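MGS-M5 (Unidentified, PDB 4Q3N) probably catalyses the NAD-dependent interconversion of L-lactate and pyruvate, as a member of the lactate/malate dehydrogenase family with a Rossmann-type nucleotide-binding domain. Local coordinates at residues I271-V276 and H283-L288; H169-G174 and N250-I255. All coordinates share one frame; numbering follows the deposited sequence.

Contact 1: I271-V276 and H283-L288. With ACT (acetate ion), chain E.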
loop_
_atom_site.group_PDB
_atom_site.type_symbol
_atom_site.label_atom_id
_atom_site.label_comp_id
_atom_site.label_asym_id
_atom_site.label_seq_id
_atom_site.Cartn_x
_atom_site.Cartn_y
_atom_site.Cartn_z
ATOM N N ILE A 271 -20.273 -7.327 24.782
ATOM C CA ILE A 271 -19.809 -8.693 24.552
ATOM C C ILE A 271 -19.370 -8.851 23.089
ATOM O O ILE A 271 -19.791 -8.075 22.239
ATOM C CB ILE A 271 -20.947 -9.697 24.942
ATOM C CG1 ILE A 271 -20.448 -11.140 25.041
ATOM C CG2 ILE A 271 -22.160 -9.503 24.025
ATOM C CD1 ILE A 271 -21.546 -12.072 25.655
ATOM N N GLY A 272 -18.470 -9.791 22.819
ATOM C CA GLY A 272 -17.867 -9.932 21.491
ATOM C C GLY A 272 -18.879 -10.517 20.497
ATOM O O GLY A 272 -19.329 -11.670 20.639
ATOM N N LEU A 273 -19.289 -9.692 19.534
ATOM C CA LEU A 273 -20.252 -10.080 18.498
ATOM C C LEU A 273 -19.814 -9.455 17.179
ATOM O O LEU A 273 -19.189 -8.399 17.172
ATOM C CB LEU A 273 -21.685 -9.615 18.857
ATOM C CG LEU A 273 -22.241 -10.195 20.175
ATOM C CD1 LEU A 273 -23.522 -9.408 20.577
ATOM C CD2 LEU A 273 -22.524 -11.739 20.064
ATOM N N PRO A 274 -20.167 -10.091 16.051
ATOM C CA PRO A 274 -19.831 -9.468 14.762
ATOM C C PRO A 274 -20.660 -8.185 14.568
ATOM O O PRO A 274 -21.857 -8.165 14.818
ATOM C CB PRO A 274 -20.200 -10.545 13.735
ATOM C CG PRO A 274 -21.287 -11.361 14.391
ATOM C CD PRO A 274 -20.987 -11.311 15.906
ATOM N N ALA A 275 -20.020 -7.119 14.131
ATOM C CA ALA A 275 -20.736 -5.867 13.979
ATOM C C ALA A 275 -20.247 -5.134 12.741
ATOM O O ALA A 275 -19.104 -5.300 12.317
ATOM C CB ALA A 275 -20.563 -4.977 15.271
ATOM N N VAL A 276 -21.134 -4.320 12.177
ATOM C CA VAL A 276 -20.825 -3.534 11.005
ATOM C C VAL A 276 -20.257 -2.185 11.443
ATOM O O VAL A 276 -20.960 -1.395 12.096
ATOM C CB VAL A 276 -22.095 -3.312 10.118
ATOM C CG1 VAL A 276 -21.711 -2.497 8.862
ATOM C CG2 VAL A 276 -22.699 -4.639 9.722
ATOM N N HIS A 283 -22.882 0.380 12.854
ATOM C CA HIS A 283 -24.122 0.535 12.099
ATOM C C HIS A 283 -25.213 -0.395 12.655
ATOM O O HIS A 283 -26.334 0.017 12.940
ATOM C CB HIS A 283 -23.900 0.270 10.587
ATOM C CG HIS A 283 -25.168 0.410 9.794
ATOM N ND1 HIS A 283 -26.029 -0.644 9.590
ATOM C CD2 HIS A 283 -25.741 1.486 9.211
ATOM C CE1 HIS A 283 -27.093 -0.222 8.933
ATOM N NE2 HIS A 283 -26.938 1.066 8.680
ATOM N N HIS A 284 -24.871 -1.658 12.844
ATOM C CA HIS A 284 -25.746 -2.597 13.571
ATOM C C HIS A 284 -24.917 -3.810 13.939
ATOM O O HIS A 284 -23.843 -4.039 13.377
ATOM C CB HIS A 284 -26.998 -3.029 12.749
ATOM C CG HIS A 284 -26.687 -3.864 11.518
ATOM N ND1 HIS A 284 -26.315 -3.312 10.310
ATOM C CD2 HIS A 284 -26.765 -5.202 11.299
ATOM C CE1 HIS A 284 -26.182 -4.261 9.399
ATOM N NE2 HIS A 284 -26.439 -5.421 9.977
ATOM N N ILE A 285 -25.439 -4.617 14.851
ATOM C CA ILE A 285 -24.812 -5.887 15.201
ATOM C C ILE A 285 -25.352 -6.950 14.273
ATOM O O ILE A 285 -26.553 -7.005 14.024
ATOM C CB ILE A 285 -25.139 -6.274 16.642
ATOM C CG1 ILE A 285 -24.547 -5.211 17.571
ATOM C CG2 ILE A 285 -24.615 -7.738 16.964
ATOM C CD1 ILE A 285 -24.959 -5.469 19.056
ATOM N N VAL A 286 -24.493 -7.812 13.768
ATOM C CA VAL A 286 -24.994 -8.830 12.867
ATOM C C VAL A 286 -25.544 -9.972 13.707
ATOM O O VAL A 286 -24.854 -10.484 14.617
ATOM C CB VAL A 286 -23.872 -9.314 11.914
ATOM C CG1 VAL A 286 -24.365 -10.477 11.050
ATOM C CG2 VAL A 286 -23.394 -8.104 11.016
ATOM N N LYS A 287 -26.756 -10.396 13.415
ATOM C CA LYS A 287 -27.353 -11.481 14.178
ATOM C C LYS A 287 -27.145 -12.803 13.456
ATOM O O LYS A 287 -27.721 -13.025 12.419
ATOM C CB LYS A 287 -28.838 -11.210 14.422
ATOM C CG LYS A 287 -29.619 -12.335 15.076
ATOM C CD LYS A 287 -29.004 -12.765 16.392
ATOM C CE LYS A 287 -29.966 -13.725 17.117
ATOM N NZ LYS A 287 -29.943 -15.106 16.505
ATOM N N LEU A 288 -26.296 -13.673 13.993
ATOM C CA LEU A 288 -26.129 -15.010 13.422
ATOM C C LEU A 288 -27.149 -15.966 13.987
ATOM O O LEU A 288 -27.541 -15.829 15.148
ATOM C CB LEU A 288 -24.726 -15.581 13.725
ATOM C CG LEU A 288 -23.590 -14.665 13.254
ATOM C CD1 LEU A 288 -22.263 -15.217 13.860
ATOM C CD2 LEU A 288 -23.565 -14.638 11.685
HETATM C C ACT E . -26.449 -8.797 8.312
HETATM O O ACT E . -27.032 -9.919 8.215
HETATM O OXT ACT E . -26.877 -8.013 9.203
HETATM C CH3 ACT E . -25.336 -8.360 7.404
#
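Val276 and His284 meet through their first torsions: with CG1 of the valine anti to the backbone N (chi1 -179°), CG2 falls anti to the carbonyl carbon, and the histidine turns CG between its backbone N and carbonyl carbon (chi1 66°). Val276 CG2 then lies over one face of the ring near its rim, 3.5 Å from His284 CE1, a CH-pi contact, and also packs on Val286 CG2. Both ring nitrogens of His284 are engaged: ND1 shares a hydrogen bond with ND1 of His283 (2.8 Å), and NE2 donates to OXT of an acetate ion (2.7 Å), which probably limits the turning of the imidazole about CB-CG. Lys192 of the second subunit binds the same acetate, probably a guest from the crystallisation liquor.

Backbone hydrogen bonds join the two strands and carry on into the loop at Val286. Val276 N donates almost straight to His284 O (3.0 Å), His283 N reaches Val276 O (2.7 Å), and Val286 N reaches Pro274 O (2.9 Å). Pro274 CG packs on Leu288 CD1 (4.0 Å), while Ile285, whose side chain leaves the face opposite to that of Val276 and His284, touches Leu273 CB through CG2. Ala275 and Ile285 form a non-hydrogen-bonded antiparallel pair. This is a beta hairpin, strands 270-278 and 281-285, in the C-terminal alpha/beta domain of the lactate/malate dehydrogenase fold.

Contact 2: H169-G174 and N250-I255. With ACT (acetate ion), chain F.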
loop_
_atom_site.group_PDB
_atom_site.type_symbol
_atom_site.label_atom_id
_atom_site.label_comp_id
_atom_site.label_asym_id
_atom_site.label_seq_id
_atom_site.Cartn_x
_atom_site.Cartn_y
_atom_site.Cartn_z
ATOM N N HIS A 169 -13.352 -17.616 7.130
ATOM C CA HIS A 169 -14.357 -16.698 7.669
ATOM C C HIS A 169 -15.092 -17.369 8.812
ATOM O O HIS A 169 -16.078 -18.068 8.586
ATOM C CB HIS A 169 -15.352 -16.292 6.619
ATOM C CG HIS A 169 -14.699 -15.789 5.376
ATOM N ND1 HIS A 169 -13.821 -14.723 5.390
ATOM C CD2 HIS A 169 -14.779 -16.208 4.089
ATOM C CE1 HIS A 169 -13.411 -14.485 4.155
ATOM N NE2 HIS A 169 -13.963 -15.381 3.353
ATOM N N ALA A 170 -14.610 -17.137 10.024
ATOM C CA ALA A 170 -15.114 -17.797 11.213
ATOM C C ALA A 170 -14.824 -16.830 12.362
ATOM O O ALA A 170 -13.860 -16.052 12.251
ATOM C CB ALA A 170 -14.396 -19.144 11.430
ATOM N N TYR A 171 -15.657 -16.865 13.413
ATOM C CA TYR A 171 -15.598 -15.914 14.529
ATOM C C TYR A 171 -15.380 -16.645 15.846
ATOM O O TYR A 171 -15.896 -17.768 16.049
ATOM C CB TYR A 171 -16.887 -15.092 14.679
ATOM C CG TYR A 171 -17.305 -14.264 13.459
ATOM C CD1 TYR A 171 -16.422 -13.388 12.826
ATOM C CD2 TYR A 171 -18.579 -14.375 12.948
ATOM C CE1 TYR A 171 -16.817 -12.651 11.695
ATOM C CE2 TYR A 171 -18.997 -13.641 11.818
ATOM C CZ TYR A 171 -18.107 -12.779 11.208
ATOM O OH TYR A 171 -18.529 -12.088 10.103
ATOM N N ILE A 172 -14.647 -15.987 16.731
ATOM C CA ILE A 172 -14.736 -16.235 18.161
ATOM C C ILE A 172 -15.717 -15.230 18.729
ATOM O O ILE A 172 -15.609 -14.039 18.398
ATOM C CB ILE A 172 -13.380 -16.058 18.854
ATOM C CG1 ILE A 172 -12.372 -17.017 18.231
ATOM C CG2 ILE A 172 -13.524 -16.239 20.423
ATOM C CD1 ILE A 172 -12.581 -18.546 18.677
ATOM N N LEU A 173 -16.679 -15.706 19.525
ATOM C CA LEU A 173 -17.694 -14.859 20.135
ATOM C C LEU A 173 -17.618 -14.891 21.647
ATOM O O LEU A 173 -17.047 -15.829 22.257
ATOM C CB LEU A 173 -19.119 -15.286 19.728
ATOM C CG LEU A 173 -19.280 -15.302 18.180
ATOM C CD1 LEU A 173 -20.662 -15.798 17.825
ATOM C CD2 LEU A 173 -19.045 -13.926 17.623
ATOM N N GLY A 174 -18.315 -13.929 22.253
ATOM C CA GLY A 174 -18.480 -13.957 23.708
ATOM C C GLY A 174 -17.450 -13.105 24.425
ATOM O O GLY A 174 -16.920 -12.115 23.874
ATOM N N ASN A 250 -18.117 -0.130 6.265
ATOM C CA ASN A 250 -19.249 -1.046 6.532
ATOM C C ASN A 250 -18.706 -2.481 6.505
ATOM O O ASN A 250 -19.206 -3.380 5.787
ATOM C CB ASN A 250 -20.394 -0.829 5.516
ATOM C CG ASN A 250 -21.177 0.458 5.793
ATOM O OD1 ASN A 250 -21.614 0.694 6.912
ATOM N ND2 ASN A 250 -21.326 1.292 4.792
ATOM N N ARG A 251 -17.658 -2.654 7.302
ATOM C CA ARG A 251 -16.914 -3.903 7.457
ATOM C C ARG A 251 -17.489 -4.687 8.638
ATOM O O ARG A 251 -17.800 -4.104 9.663
ATOM C CB ARG A 251 -15.462 -3.597 7.717
ATOM C CG ARG A 251 -14.505 -4.801 7.567
ATOM C CD ARG A 251 -14.303 -5.120 6.068
ATOM N NE ARG A 251 -13.388 -6.246 5.942
ATOM C CZ ARG A 251 -12.673 -6.533 4.858
ATOM N NH1 ARG A 251 -12.762 -5.763 3.787
ATOM N NH2 ARG A 251 -11.843 -7.585 4.863
ATOM N N ILE A 252 -17.591 -5.998 8.511
ATOM C CA ILE A 252 -18.069 -6.832 9.626
ATOM C C ILE A 252 -16.863 -7.359 10.382
ATOM O O ILE A 252 -16.024 -8.080 9.801
ATOM C CB ILE A 252 -18.914 -8.011 9.140
ATOM C CG1 ILE A 252 -20.118 -7.472 8.356
ATOM C CG2 ILE A 252 -19.344 -8.886 10.360
ATOM C CD1 ILE A 252 -20.865 -8.534 7.573
ATOM N N LEU A 253 -16.765 -6.954 11.641
ATOM C CA LEU A 253 -15.715 -7.427 12.571
ATOM C C LEU A 253 -16.297 -7.797 13.927
ATOM O O LEU A 253 -17.201 -7.138 14.415
ATOM C CB LEU A 253 -14.646 -6.345 12.826
ATOM C CG LEU A 253 -13.855 -5.922 11.572
ATOM C CD1 LEU A 253 -13.095 -4.667 11.869
ATOM C CD2 LEU A 253 -12.872 -7.042 11.064
ATOM N N PRO A 254 -15.742 -8.834 14.565
ATOM C CA PRO A 254 -16.224 -9.192 15.895
ATOM C C PRO A 254 -15.549 -8.261 16.876
ATOM O O PRO A 254 -14.319 -8.174 16.887
ATOM C CB PRO A 254 -15.793 -10.644 16.058
ATOM C CG PRO A 254 -14.552 -10.781 15.160
ATOM C CD PRO A 254 -14.784 -9.807 14.009
ATOM N N ILE A 255 -16.355 -7.506 17.625
ATOM C CA ILE A 255 -15.846 -6.526 18.591
ATOM C C ILE A 255 -16.762 -6.544 19.782
ATOM O O ILE A 255 -17.839 -7.145 19.711
ATOM C CB ILE A 255 -15.813 -5.099 17.999
ATOM C CG1 ILE A 255 -17.124 -4.802 17.254
ATOM C CG2 ILE A 255 -14.719 -4.993 16.955
ATOM C CD1 ILE A 255 -17.362 -3.313 17.023
HETATM C C ACT F . -20.536 -0.302 1.107
HETATM O O ACT F . -21.149 -0.813 0.107
HETATM O OXT ACT F . -21.179 0.404 1.951
HETATM C CH3 ACT F . -19.058 -0.497 1.294
HETATM O O HOH W 1 -16.668 -10.810 8.751
#
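A buried, largely apolar contact joins two antiparallel sheets of the C-terminal domain, with the side chain of Tyr171, from strand 168-173, laid across Ile252 and Pro254 of strand 251-258. No direct hydrogen bond links the two segments. The tyrosine and each of its partners cross at about a right angle: Pro254 CG approaches the ring obliquely at CD1 (4.0 Å), and Ile252 CG2 sits by the hydroxyl, 3.3 Å from Tyr171 OH. Chi1 of -59° puts CG1 of Ile252 beside the backbone N and leaves CG2 anti to that N, directed at the phenol end. A single water supplies the polar link. Lying at the ring's edge and in its plane, it is 2.6 Å from Tyr171 OH and donates to Ile252 O (3.0 Å). At the other end of the tyrosine, Pro254 CB rests near Ile172 O. A leucine in place of Tyr171 would probably leave the water without its hydroxyl partner and open a gap beside Ile252. Pro274 of strand 270-278 also packs on Tyr171 and Ile252, and Ala191 of the second subunit touches the tyrosine. Helix 147-161 flanks the junction, its Thr150 packing on Pro254 and hydrogen-bonding through OG1 to Ile172 N.

How the contacts relate
Contacts 1 and 2 adjoin, their centres about 7 Å apart, and meet along strand 270-278, which pairs with 281-285 in contact 1 and with 251-258 beside it. Probable hydrogen bonds run from Ala275 N to Leu253 O (2.8 Å) and from Leu273 N to Ile255 O (2.9 Å). Pro274 bridges the two: its CD lies 3.7 Å from Leu173 CD2, so the hairpin also packs on strand 168-173. Contact 2 thus brings a second sheet against the three-stranded sheet that contact 1 completes at its 281-285 edge. The acetate held by His284 in contact 1 also lies near contact 2, its CH3 4.5 Å from Ile252 CD1. Both contacts border the second subunit.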